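Local coordinates for protein N-acetyltransferase (Escherichia coli, PDB 6GTQ) that probably transfers an acetyl group from acetyl-coenzyme A to an amino group of its substrate, as other GNAT-family enzymes do, at residues 9-14 and 48-53; 65-70 and 116-121; 133-138 and 162-167. The protein carries 1 engineered substitution. All blocks are in the same frame, centred on the assembly; numbering follows the deposited sequence. Where two conformers were deposited one is given.

How the contacts relate
All three contacts reach one mixed sheet. Contact 1 is partly buried and pairs its outer strand 8-11 with strand 48-53; contact 3, buried, pairs strand 133-137 with strand 162-166. The centres of contacts 1 and 3 are about 20 Å apart, on opposite sides of the chain's centre. Contact 2, buried and the most central, lies about 5 Å from that centre and sets helix 110-129 against strand 61-74. It touches both neighbours: Y50 N lies 2.9 Å from Y65 O, and M119 CE lies 3.5 Å from F165 CD2. Contacts 1 and 3 rest on antiparallel backbone hydrogen bonds, whereas contact 2 has side-chain packing and one tyrosine-histidine bond. Only contact 1 includes a water-bridged charged pair.

Contact 1 (9-14 and 48-53); sequences IEILTD and RAYILC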
ATOM      1  N   ILE A   9      12.891  -4.930  -2.025  1.00 60.36           N
ATOM      2  CA  ILE A   9      11.920  -4.107  -1.284  1.00 56.99           C
ATOM      3  C   ILE A   9      12.323  -4.146   0.182  1.00 59.73           C
ATOM      4  O   ILE A   9      12.413  -5.223   0.776  1.00 60.22           O
ATOM      5  CB  ILE A   9      10.418  -4.460  -1.469  1.00 58.70           C
ATOM      6  CG1 ILE A   9      10.043  -4.663  -2.948  1.00 60.00           C
ATOM      7  CG2 ILE A   9       9.541  -3.378  -0.813  1.00 57.01           C
ATOM      8  CD1 ILE A   9       8.813  -5.550  -3.181  1.00 62.96           C
ATOM      9  N   GLU A  10      12.592  -2.975   0.751  1.00 54.48           N
ATOM     10  CA  GLU A  10      13.003  -2.839   2.140  1.00 53.06           C
ATOM     11  C   GLU A  10      12.439  -1.564   2.748  1.00 54.11           C
ATOM     12  O   GLU A  10      12.170  -0.606   2.028  1.00 53.77           O
ATOM     13  CB  GLU A  10      14.545  -2.873   2.261  1.00 55.96           C
ATOM     14  CG  GLU A  10      15.270  -1.764   1.504  1.00 68.63           C
ATOM     15  CD  GLU A  10      16.772  -1.657   1.685  1.00 94.44           C
ATOM     16  OE1 GLU A  10      17.257  -0.534   1.956  1.00 88.70           O
ATOM     17  OE2 GLU A  10      17.467  -2.689   1.535  1.00 94.81           O
ATOM     18  N   ILE A  11      12.274  -1.547   4.074  1.00 49.47           N
ATOM     19  CA  ILE A  11      11.848  -0.357   4.809  1.00 47.94           C
ATOM     20  C   ILE A  11      13.028   0.623   4.781  1.00 53.84           C
ATOM     21  O   ILE A  11      14.181   0.182   4.796  1.00 54.95           O
ATOM     22  CB  ILE A  11      11.352  -0.694   6.255  1.00 49.99           C
ATOM     23  CG1 ILE A  11      10.757   0.556   6.946  1.00 49.54           C
ATOM     24  CG2 ILE A  11      12.426  -1.406   7.134  1.00 50.72           C
ATOM     25  CD1 ILE A  11       9.824   0.285   8.046  1.00 53.54           C
ATOM     26  N   LEU A  12      12.744   1.933   4.693  1.00 50.90           N
ATOM     27  CA  LEU A  12      13.760   2.983   4.671  1.00 51.87           C
ATOM     28  C   LEU A  12      14.721   2.789   5.845  1.00 57.91           C
ATOM     29  O   LEU A  12      14.260   2.577   6.956  1.00 56.54           O
ATOM     30  CB  LEU A  12      13.081   4.367   4.729  1.00 51.58           C
ATOM     31  CG  LEU A  12      13.946   5.571   4.345  1.00 56.93           C
ATOM     32  CD1 LEU A  12      13.946   5.792   2.851  1.00 57.80           C
ATOM     33  CD2 LEU A  12      13.472   6.821   5.031  1.00 58.56           C
ATOM     34  N   THR A  13      16.039   2.759   5.582  1.00 58.78           N
ATOM     35  CA  THR A  13      17.069   2.548   6.614  1.00 60.91           C
ATOM     36  C   THR A  13      17.478   3.883   7.241  1.00 67.82           C
ATOM     37  O   THR A  13      17.955   4.779   6.542  1.00 68.70           O
ATOM     38  CB  THR A  13      18.248   1.717   6.068  1.00 70.02           C
ATOM     39  OG1 THR A  13      17.750   0.581   5.358  1.00 68.49           O
ATOM     40  CG2 THR A  13      19.206   1.261   7.162  1.00 71.40           C
ATOM     41  N   ASP A  14      17.296   3.989   8.565  1.00 65.81           N
ATOM     42  CA  ASP A  14      17.538   5.154   9.425  1.00 66.80           C
ATOM     43  C   ASP A  14      18.868   5.914   9.217  1.00 70.88           C
ATOM     44  O   ASP A  14      18.875   7.145   9.330  1.00 70.94           O
ATOM     45  CB  ASP A  14      17.409   4.750  10.898  1.00 69.85           C
ATOM     46  CG  ASP A  14      15.998   4.361  11.278  1.00 84.72           C
ATOM     47  OD1 ASP A  14      15.116   5.252  11.284  1.00 85.97           O
ATOM     48  OD2 ASP A  14      15.770   3.167  11.560  1.00 92.12           O
ATOM     49  N   ARG A  48       5.551   5.131   7.761  1.00 42.25           N
ATOM     50  CA  ARG A  48       6.554   4.089   7.541  1.00 41.36           C
ATOM     51  C   ARG A  48       6.695   3.984   6.037  1.00 45.40           C
ATOM     52  O   ARG A  48       5.712   3.697   5.344  1.00 44.61           O
ATOM     53  CB  ARG A  48       6.131   2.741   8.159  1.00 38.94           C
ATOM     54  CG  ARG A  48       5.804   2.822   9.641  1.00 43.13           C
ATOM     55  CD  ARG A  48       7.013   2.770  10.542  1.00 43.16           C
ATOM     56  NE  ARG A  48       7.730   4.035  10.554  1.00 51.82           N
ATOM     57  CZ  ARG A  48       9.013   4.168  10.852  1.00 60.76           C
ATOM     58  NH1 ARG A  48       9.740   3.106  11.178  1.00 35.76           N
ATOM     59  NH2 ARG A  48       9.581   5.360  10.827  1.00 61.57           N
ATOM     60  N   ALA A  49       7.890   4.321   5.529  1.00 42.06           N
ATOM     61  CA  ALA A  49       8.206   4.341   4.112  1.00 41.72           C
ATOM     62  C   ALA A  49       9.014   3.121   3.693  1.00 44.97           C
ATOM     63  O   ALA A  49      10.023   2.781   4.326  1.00 44.32           O
ATOM     64  CB  ALA A  49       8.960   5.611   3.776  1.00 43.41           C
ATOM     65  N   TYR A  50       8.557   2.471   2.610  1.00 40.77           N
ATOM     66  CA  TYR A  50       9.165   1.283   2.029  1.00 41.03           C
ATOM     67  C   TYR A  50       9.639   1.609   0.621  1.00 49.89           C
ATOM     68  O   TYR A  50       8.916   2.242  -0.159  1.00 50.63           O
ATOM     69  CB  TYR A  50       8.175   0.120   2.046  1.00 40.63           C
ATOM     70  CG  TYR A  50       7.906  -0.416   3.433  1.00 40.83           C
ATOM     71  CD1 TYR A  50       7.043   0.249   4.307  1.00 41.42           C
ATOM     72  CD2 TYR A  50       8.482  -1.609   3.863  1.00 41.79           C
ATOM     73  CE1 TYR A  50       6.800  -0.235   5.590  1.00 40.94           C
ATOM     74  CE2 TYR A  50       8.233  -2.109   5.141  1.00 42.31           C
ATOM     75  CZ  TYR A  50       7.404  -1.410   6.005  1.00 45.58           C
ATOM     76  OH  TYR A  50       7.167  -1.897   7.264  1.00 41.85           O
ATOM     77  N   ILE A  51      10.872   1.204   0.311  1.00 48.82           N
ATOM     78  CA  ILE A  51      11.535   1.538  -0.941  1.00 50.99           C
ATOM     79  C   ILE A  51      11.859   0.312  -1.803  1.00 54.19           C
ATOM     80  O   ILE A  51      12.281  -0.719  -1.291  1.00 53.12           O
ATOM     81  CB  ILE A  51      12.792   2.414  -0.568  1.00 55.46           C
ATOM     82  CG1 ILE A  51      12.526   3.923  -0.756  1.00 56.63           C
ATOM     83  CG2 ILE A  51      14.090   2.004  -1.257  1.00 58.85           C
ATOM     84  CD1 ILE A  51      11.598   4.578   0.276  1.00 63.05           C
ATOM     85  N   LEU A  52      11.617   0.442  -3.116  1.00 52.25           N
ATOM     86  CA  LEU A  52      11.965  -0.525  -4.157  1.00 53.31           C
ATOM     87  C   LEU A  52      13.253   0.046  -4.762  1.00 60.96           C
ATOM     88  O   LEU A  52      13.217   1.128  -5.342  1.00 60.27           O
ATOM     89  CB  LEU A  52      10.852  -0.627  -5.223  1.00 53.38           C
ATOM     90  CG  LEU A  52      11.142  -1.495  -6.462  1.00 59.15           C
ATOM     91  CD1 LEU A  52      11.203  -2.973  -6.116  1.00 59.27           C
ATOM     92  CD2 LEU A  52      10.135  -1.235  -7.558  1.00 59.32           C
ATOM     93  N   CYS A  53      14.394  -0.617  -4.541  1.00 62.38           N
ATOM     94  CA  CYS A  53      15.680  -0.122  -5.034  1.00 66.38           C
ATOM     95  C   CYS A  53      16.532  -1.208  -5.682  1.00 73.50           C
ATOM     96  O   CYS A  53      16.199  -2.388  -5.598  1.00 72.15           O
ATOM     97  CB  CYS A  53      16.448   0.646  -3.956  1.00 67.07           C
ATOM     98  SG  CYS A  53      16.718  -0.281  -2.427  1.00 70.76           S
TER
HETATM   99  O   HOH W   1      12.413   5.440  11.541  1.00 53.31           O
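R48 meets I11 through the end of its side chain, with NH1 4.2 Å from I11 CD1 in an oblique approach. Its NH2 donates to a water at the edge of the guanidinium, in its plane, and that water donates to D14 OD1. The charged atoms remain apart, R48 NH2 lying 5.6 Å from D14 OD1. One residue on, A49 O accepts the L12 N-H at 2.9 Å in an almost straight bond (173° at the hydrogen).

Y50 presents a ring face to I11. I11 CB stands 4.0 Å from the centroid of the Y50 ring, 28° off the normal, which meets the criterion for a CH-pi contact. With CG1 anti to the backbone N (chi1 -173°), the I11 chain runs on over the ring until CD1 reaches 3.6 Å from Y50 CZ. The Y50 ring also meets that of Y65 on the next strand, nearly parallel to it.

I51 forms the hydrogen-bonded pair with E10: I51 N donates to E10 O at 2.8 Å, and E10 N returns a bond to I51 O. Its CD1 packs 3.7 Å from L12 CD1. L52 then brings CD1 against I9 CG1, beside helix 110-129, while C53 SG ends near the carboxylate carbon of E10, whose OE1 bonds to Y18 OH.

Three nearly linear amide bonds thus fix the antiparallel register. Aliphatic and aromatic groups pack on the I9/I11/Y50/L52 face; the water relays a hydrogen bond between R48 and D14, whose direct attraction is probably modest.

Contact 2 (65-70 and 116-121); sequences YTLCGS and AHAMNV. With ACT (acetate ion), chain H.
Y65 is the main bump on strand 65-70: its ring projects toward helix 116-121 and ends against H117 and A118. A118 CB rests over one face of that ring, 4.0 Å from the centroid of the Y65 ring and 25° off its normal, a CH-pi contact displaced toward the rim. The ring lies against this short side chain, and Y65 OH is 3.3 Å from A118 CA.

Beyond the methyl, Y65 OH meets H117 ND1 at 2.7 Å in a hydrogen bond that either group could donate. The hydroxyl lies at the edge of the imidazole, in its plane. The two rings themselves meet rim to rim, their planes at 60°. H117 CG stands anti to the backbone N (chi1 -172°), which carries the imidazole out beside the tyrosine's end.

One helical turn later V121 fills the next hollow, with CG1 3.8 Å from L67 CD1 and CG2 3.8 Å from Y65 OH. Y50 of the neighbouring strand also packs on V121. T66 points to the other side of the strand, where its OG1 donates to an acetate oxygen, ACT O, at 2.7 Å; the acetate probably comes from the crystallisation liquor.

Helix 110-129 probably corresponds to the helix that follows the pyrophosphate-binding loop in GNAT proteins. Its seat on strand 65-70 is mainly apolar, and the tyrosine-histidine bond gives the hydroxyl and ND1 a partner each while helping to fix where the ring ends.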
ATOM      1  N   TYR A  65       6.374   3.088  -1.402  1.00 42.69           N
ATOM      2  CA  TYR A  65       5.048   3.068  -0.795  1.00 40.34           C
ATOM      3  C   TYR A  65       5.150   3.547   0.654  1.00 43.58           C
ATOM      4  O   TYR A  65       6.221   3.460   1.248  1.00 41.88           O
ATOM      5  CB  TYR A  65       4.290   1.729  -0.984  1.00 39.14           C
ATOM      6  CG  TYR A  65       4.653   0.591  -0.052  1.00 37.85           C
ATOM      7  CD1 TYR A  65       4.161   0.547   1.252  1.00 38.06           C
ATOM      8  CD2 TYR A  65       5.371  -0.512  -0.514  1.00 38.82           C
ATOM      9  CE1 TYR A  65       4.457  -0.514   2.102  1.00 36.92           C
ATOM     10  CE2 TYR A  65       5.655  -1.593   0.322  1.00 39.20           C
ATOM     11  CZ  TYR A  65       5.195  -1.588   1.630  1.00 45.95           C
ATOM     12  OH  TYR A  65       5.490  -2.628   2.473  1.00 48.32           O
ATOM     13  N   THR A  66       4.072   4.142   1.180  1.00 42.67           N
ATOM     14  CA  THR A  66       4.001   4.626   2.569  1.00 42.24           C
ATOM     15  C   THR A  66       2.828   3.980   3.301  1.00 46.06           C
ATOM     16  O   THR A  66       1.761   3.811   2.717  1.00 46.25           O
ATOM     17  CB  THR A  66       3.991   6.171   2.681  1.00 47.51           C
ATOM     18  OG1 THR A  66       2.769   6.695   2.154  1.00 49.09           O
ATOM     19  CG2 THR A  66       5.192   6.830   2.020  1.00 47.41           C
ATOM     20  N   LEU A  67       3.044   3.617   4.577  1.00 42.29           N
ATOM     21  CA  LEU A  67       2.048   3.031   5.471  1.00 41.59           C
ATOM     22  C   LEU A  67       1.937   3.821   6.755  1.00 48.03           C
ATOM     23  O   LEU A  67       2.934   4.364   7.260  1.00 48.43           O
ATOM     24  CB  LEU A  67       2.446   1.605   5.892  1.00 40.81           C
ATOM     25  CG  LEU A  67       2.373   0.471   4.903  1.00 45.19           C
ATOM     26  CD1 LEU A  67       2.892  -0.788   5.544  1.00 44.95           C
ATOM     27  CD2 LEU A  67       0.948   0.242   4.397  1.00 47.91           C
ATOM     28  N   CYS A  68       0.718   3.838   7.304  1.00 45.22           N
ATOM     29  CA  CYS A  68       0.416   4.441   8.597  0.50 45.50           C
ATOM     30  C   CYS A  68      -0.807   3.788   9.212  1.00 48.78           C
ATOM     31  O   CYS A  68      -1.755   3.453   8.506  1.00 47.79           O
ATOM     32  CB  CYS A  68       0.276   5.958   8.531  0.50 46.87           C
ATOM     33  SG  CYS A  68       0.229   6.754  10.159  0.50 52.51           S
ATOM     34  N   GLY A  69      -0.764   3.600  10.523  1.00 45.97           N
ATOM     35  CA  GLY A  69      -1.867   3.017  11.272  1.00 46.44           C
ATOM     36  C   GLY A  69      -3.060   3.955  11.252  1.00 51.78           C
ATOM     37  O   GLY A  69      -2.904   5.182  11.275  1.00 51.06           O
ATOM     38  N   SER A  70      -4.259   3.391  11.147  1.00 51.02           N
ATOM     39  CA  SER A  70      -5.483   4.177  11.086  1.00 52.95           C
ATOM     40  C   SER A  70      -6.617   3.442  11.766  1.00 61.59           C
ATOM     41  O   SER A  70      -6.406   2.375  12.346  1.00 59.92           O
ATOM     42  CB  SER A  70      -5.837   4.480   9.631  1.00 55.63           C
ATOM     43  OG  SER A  70      -5.768   3.326   8.807  1.00 62.32           O
ATOM     44  N   ALA A 116       1.501  -6.234  -2.576  1.00 47.21           N
ATOM     45  CA  ALA A 116       1.634  -7.566  -1.972  1.00 47.72           C
ATOM     46  C   ALA A 116       2.639  -7.547  -0.799  1.00 51.51           C
ATOM     47  O   ALA A 116       2.433  -8.243   0.198  1.00 51.48           O
ATOM     48  CB  ALA A 116       2.032  -8.598  -3.025  1.00 50.23           C
ATOM     49  N   HIS A 117       3.690  -6.716  -0.910  1.00 47.77           N
ATOM     50  CA  HIS A 117       4.690  -6.512   0.136  1.00 46.44           C
ATOM     51  C   HIS A 117       4.008  -5.809   1.317  1.00 48.05           C
ATOM     52  O   HIS A 117       4.077  -6.296   2.453  1.00 47.52           O
ATOM     53  CB  HIS A 117       5.872  -5.692  -0.395  1.00 47.15           C
ATOM     54  CG  HIS A 117       7.011  -5.609   0.573  1.00 50.42           C
ATOM     55  ND1 HIS A 117       7.049  -4.644   1.557  1.00 50.86           N
ATOM     56  CD2 HIS A 117       8.113  -6.384   0.685  1.00 53.30           C
ATOM     57  CE1 HIS A 117       8.167  -4.855   2.228  1.00 50.39           C
ATOM     58  NE2 HIS A 117       8.843  -5.886   1.737  1.00 52.11           N
ATOM     59  N   ALA A 118       3.291  -4.711   1.020  1.00 43.90           N
ATOM     60  CA  ALA A 118       2.498  -3.924   1.968  1.00 42.93           C
ATOM     61  C   ALA A 118       1.524  -4.816   2.727  1.00 47.95           C
ATOM     62  O   ALA A 118       1.513  -4.788   3.961  1.00 49.63           O
ATOM     63  CB  ALA A 118       1.742  -2.824   1.236  1.00 43.48           C
ATOM     64  N   MET A 119       0.761  -5.657   1.996  1.00 42.40           N
ATOM     65  CA  MET A 119      -0.206  -6.601   2.553  1.00 41.02           C
ATOM     66  C   MET A 119       0.444  -7.584   3.507  1.00 45.03           C
ATOM     67  O   MET A 119      -0.144  -7.888   4.541  1.00 45.58           O
ATOM     68  CB  MET A 119      -0.919  -7.357   1.432  1.00 44.04           C
ATOM     69  CG  MET A 119      -1.971  -6.546   0.743  1.00 46.61           C
ATOM     70  SD  MET A 119      -2.688  -7.567  -0.528  1.00 51.66           S
ATOM     71  CE  MET A 119      -3.830  -6.443  -1.210  1.00 47.87           C
ATOM     72  N   ASN A 120       1.659  -8.057   3.184  1.00 41.66           N
ATOM     73  CA  ASN A 120       2.414  -8.989   4.025  1.00 42.88           C
ATOM     74  C   ASN A 120       2.884  -8.321   5.336  1.00 47.81           C
ATOM     75  O   ASN A 120       2.914  -8.977   6.376  1.00 48.02           O
ATOM     76  CB  ASN A 120       3.588  -9.613   3.244  1.00 43.97           C
ATOM     77  CG  ASN A 120       4.313 -10.685   4.017  1.00 60.10           C
ATOM     78  OD1 ASN A 120       3.809 -11.794   4.207  1.00 55.82           O
ATOM     79  ND2 ASN A 120       5.503 -10.373   4.504  1.00 52.20           N
ATOM     80  N   VAL A 121       3.226  -7.018   5.280  1.00 45.01           N
ATOM     81  CA  VAL A 121       3.652  -6.214   6.430  1.00 44.66           C
ATOM     82  C   VAL A 121       2.445  -6.038   7.355  1.00 48.67           C
ATOM     83  O   VAL A 121       2.558  -6.287   8.554  1.00 50.09           O
ATOM     84  CB  VAL A 121       4.291  -4.856   5.985  1.00 48.13           C
ATOM     85  CG1 VAL A 121       4.384  -3.856   7.141  1.00 47.32           C
ATOM     86  CG2 VAL A 121       5.661  -5.071   5.339  1.00 48.23           C
TER
HETATM   87  C   ACT H 204       0.408   7.355   4.889  1.00 46.07           C
HETATM   88  O   ACT H 204       1.187   6.600   4.369  1.00 41.60           O
HETATM   89  OXT ACT H 204       0.707   8.444   5.384  1.00 50.30           O
HETATM   90  CH3 ACT H 204      -1.049   6.913   4.918  1.00 51.34           C

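Contact 3 (133-138 and 162-167); sequences GLFVEA and ALFFPT
F135 and F164 adjoin on one face of the strand pair, their ring centroids 4.8 Å apart and planes at 42°, an oblique arrangement. F164 CD1 comes over a face of the F135 ring, 3.5 Å from F135 CZ. With CG anti to the backbone N (chi1 178°), the F164 ring also extends along G133, so that F164 CE1 lies 3.6 Å from G133 CA. Each phenylalanine packs on an apolar side chain of another protein's chain.

On the other face, V136 CG1 meets L163 CB at 3.7 Å; L163 CD1 also reaches A138 CB, just past the end of strand 133-137, at 3.7 Å. L163 packs further on helix 141-149, while L134 and F165 share M119 of helix 110-129.

Four backbone hydrogen bonds join the strands. L134 and F165 exchange a pair, with L134 N donating to F165 O at 2.8 Å. V136 and L163 exchange a second, more bent pair; L163 N to V136 O is 3.2 Å.

T167 OG1 bonds to I131 O, where strand 162-166 passes into helix 167-175. The last strand, 162-166, is inserted between 133-137 and 153-154, beside the parallel pair 90-101 and 133-137, as in the GNAT fold.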
ATOM      1  N   GLY A 133      -7.863  -4.775   8.554  1.00 48.30           N
ATOM      2  CA  GLY A 133      -7.799  -4.496   7.131  1.00 46.49           C
ATOM      3  C   GLY A 133      -6.817  -3.443   6.695  1.00 48.04           C
ATOM      4  O   GLY A 133      -6.144  -2.809   7.512  1.00 47.21           O
ATOM      5  N   LEU A 134      -6.751  -3.276   5.369  1.00 44.31           N
ATOM      6  CA  LEU A 134      -5.906  -2.331   4.658  1.00 43.35           C
ATOM      7  C   LEU A 134      -6.774  -1.424   3.790  1.00 47.38           C
ATOM      8  O   LEU A 134      -7.576  -1.910   2.975  1.00 46.87           O
ATOM      9  CB  LEU A 134      -4.833  -3.063   3.795  1.00 42.53           C
ATOM     10  CG  LEU A 134      -3.945  -2.190   2.888  1.00 46.96           C
ATOM     11  CD1 LEU A 134      -2.990  -1.295   3.693  1.00 46.19           C
ATOM     12  CD2 LEU A 134      -3.159  -3.034   1.905  1.00 50.19           C
ATOM     13  N   PHE A 135      -6.598  -0.100   3.985  1.00 43.23           N
ATOM     14  CA  PHE A 135      -7.248   0.954   3.210  1.00 43.62           C
ATOM     15  C   PHE A 135      -6.213   1.540   2.283  1.00 49.70           C
ATOM     16  O   PHE A 135      -5.033   1.564   2.612  1.00 47.29           O
ATOM     17  CB  PHE A 135      -7.834   2.048   4.111  1.00 45.38           C
ATOM     18  CG  PHE A 135      -9.087   1.623   4.832  1.00 46.64           C
ATOM     19  CD1 PHE A 135      -9.018   1.016   6.078  1.00 47.81           C
ATOM     20  CD2 PHE A 135     -10.339   1.809   4.255  1.00 48.50           C
ATOM     21  CE1 PHE A 135     -10.186   0.622   6.746  1.00 48.85           C
ATOM     22  CE2 PHE A 135     -11.498   1.408   4.917  1.00 50.85           C
ATOM     23  CZ  PHE A 135     -11.414   0.822   6.159  1.00 48.44           C
ATOM     24  N   VAL A 136      -6.644   1.995   1.114  1.00 51.62           N
ATOM     25  CA  VAL A 136      -5.734   2.559   0.130  1.00 52.92           C
ATOM     26  C   VAL A 136      -6.305   3.853  -0.451  1.00 61.08           C
ATOM     27  O   VAL A 136      -7.522   4.013  -0.515  1.00 61.55           O
ATOM     28  CB  VAL A 136      -5.326   1.495  -0.924  1.00 57.22           C
ATOM     29  CG1 VAL A 136      -6.336   1.369  -2.056  1.00 58.69           C
ATOM     30  CG2 VAL A 136      -3.939   1.765  -1.458  1.00 57.36           C
ATOM     31  N   GLU A 137      -5.422   4.793  -0.807  1.00 61.67           N
ATOM     32  CA  GLU A 137      -5.803   6.092  -1.371  1.00 64.83           C
ATOM     33  C   GLU A 137      -5.599   6.118  -2.891  1.00 70.64           C
ATOM     34  O   GLU A 137      -4.472   5.937  -3.365  1.00 70.63           O
ATOM     35  CB  GLU A 137      -5.023   7.241  -0.686  1.00 66.80           C
ATOM     36  CG  GLU A 137      -5.362   7.461   0.786  1.00 83.53           C
ATOM     37  CD  GLU A 137      -6.801   7.839   1.106  1.00118.42           C
ATOM     38  OE1 GLU A 137      -7.349   8.749   0.441  1.00119.46           O
ATOM     39  OE2 GLU A 137      -7.378   7.226   2.034  1.00113.57           O
ATOM     40  N   ALA A 138      -6.693   6.321  -3.649  1.00 68.98           N
ATOM     41  CA  ALA A 138      -6.660   6.416  -5.108  1.00 71.16           C
ATOM     42  C   ALA A 138      -7.142   7.804  -5.569  1.00 78.63           C
ATOM     43  O   ALA A 138      -8.348   8.061  -5.651  1.00 79.34           O
ATOM     44  CB  ALA A 138      -7.484   5.305  -5.737  1.00 72.33           C
ATOM     45  N   ALA A 162     -11.120   6.045  -1.380  1.00 64.07           N
ATOM     46  CA  ALA A 162     -10.641   4.933  -0.566  1.00 60.36           C
ATOM     47  C   ALA A 162     -11.172   3.583  -1.051  1.00 60.97           C
ATOM     48  O   ALA A 162     -12.304   3.483  -1.529  1.00 61.25           O
ATOM     49  CB  ALA A 162     -10.982   5.152   0.902  1.00 60.56           C
ATOM     50  N   LEU A 163     -10.322   2.559  -0.956  1.00 54.53           N
ATOM     51  CA  LEU A 163     -10.631   1.176  -1.307  1.00 53.38           C
ATOM     52  C   LEU A 163     -10.192   0.303  -0.139  1.00 55.41           C
ATOM     53  O   LEU A 163      -9.160   0.588   0.487  1.00 54.10           O
ATOM     54  CB  LEU A 163      -9.925   0.738  -2.594  1.00 53.34           C
ATOM     55  CG  LEU A 163     -10.372   1.408  -3.874  1.00 59.28           C
ATOM     56  CD1 LEU A 163      -9.301   2.359  -4.375  1.00 59.14           C
ATOM     57  CD2 LEU A 163     -10.718   0.375  -4.928  1.00 61.59           C
ATOM     58  N   PHE A 164     -10.969  -0.749   0.160  1.00 50.61           N
ATOM     59  CA  PHE A 164     -10.689  -1.617   1.299  1.00 48.74           C
ATOM     60  C   PHE A 164     -10.371  -3.077   0.953  1.00 52.05           C
ATOM     61  O   PHE A 164     -11.041  -3.677   0.111  1.00 52.55           O
ATOM     62  CB  PHE A 164     -11.854  -1.551   2.307  1.00 50.54           C
ATOM     63  CG  PHE A 164     -11.701  -2.442   3.514  1.00 51.02           C
ATOM     64  CD1 PHE A 164     -10.763  -2.155   4.497  1.00 52.62           C
ATOM     65  CD2 PHE A 164     -12.493  -3.576   3.668  1.00 53.22           C
ATOM     66  CE1 PHE A 164     -10.633  -2.972   5.620  1.00 52.69           C
ATOM     67  CE2 PHE A 164     -12.338  -4.409   4.776  1.00 54.80           C
ATOM     68  CZ  PHE A 164     -11.413  -4.098   5.747  1.00 51.94           C
ATOM     69  N   PHE A 165      -9.378  -3.652   1.668  1.00 46.30           N
ATOM     70  CA  PHE A 165      -8.995  -5.055   1.573  1.00 45.34           C
ATOM     71  C   PHE A 165      -8.882  -5.666   2.991  1.00 48.33           C
ATOM     72  O   PHE A 165      -8.071  -5.194   3.795  1.00 47.13           O
ATOM     73  CB  PHE A 165      -7.704  -5.234   0.775  1.00 46.53           C
ATOM     74  CG  PHE A 165      -7.581  -6.574   0.093  1.00 48.70           C
ATOM     75  CD1 PHE A 165      -8.354  -6.882  -1.021  1.00 52.80           C
ATOM     76  CD2 PHE A 165      -6.667  -7.519   0.544  1.00 49.81           C
ATOM     77  CE1 PHE A 165      -8.225  -8.115  -1.659  1.00 54.87           C
ATOM     78  CE2 PHE A 165      -6.512  -8.737  -0.119  1.00 53.16           C
ATOM     79  CZ  PHE A 165      -7.295  -9.031  -1.209  1.00 52.98           C
ATOM     80  N   PRO A 166      -9.708  -6.683   3.336  1.00 44.89           N
ATOM     81  CA  PRO A 166      -9.636  -7.256   4.693  1.00 44.53           C
ATOM     82  C   PRO A 166      -8.403  -8.123   4.956  1.00 48.42           C
ATOM     83  O   PRO A 166      -7.814  -8.653   4.021  1.00 47.36           O
ATOM     84  CB  PRO A 166     -10.950  -8.047   4.833  1.00 47.14           C
ATOM     85  CG  PRO A 166     -11.706  -7.825   3.565  1.00 52.12           C
ATOM     86  CD  PRO A 166     -10.744  -7.354   2.530  1.00 47.37           C
ATOM     87  N   THR A 167      -8.019  -8.276   6.243  1.00 46.92           N
ATOM     88  CA  THR A 167      -6.863  -9.095   6.640  1.00 47.22           C
ATOM     89  C   THR A 167      -7.064 -10.574   6.284  1.00 52.85           C
ATOM     90  O   THR A 167      -6.102 -11.231   5.883  1.00 53.36           O
ATOM     91  CB  THR A 167      -6.498  -8.874   8.112  1.00 53.69           C
ATOM     92  OG1 THR A 167      -6.290  -7.482   8.309  1.00 54.77           O
ATOM     93  CG2 THR A 167      -5.229  -9.620   8.522  1.00 50.36           C
TER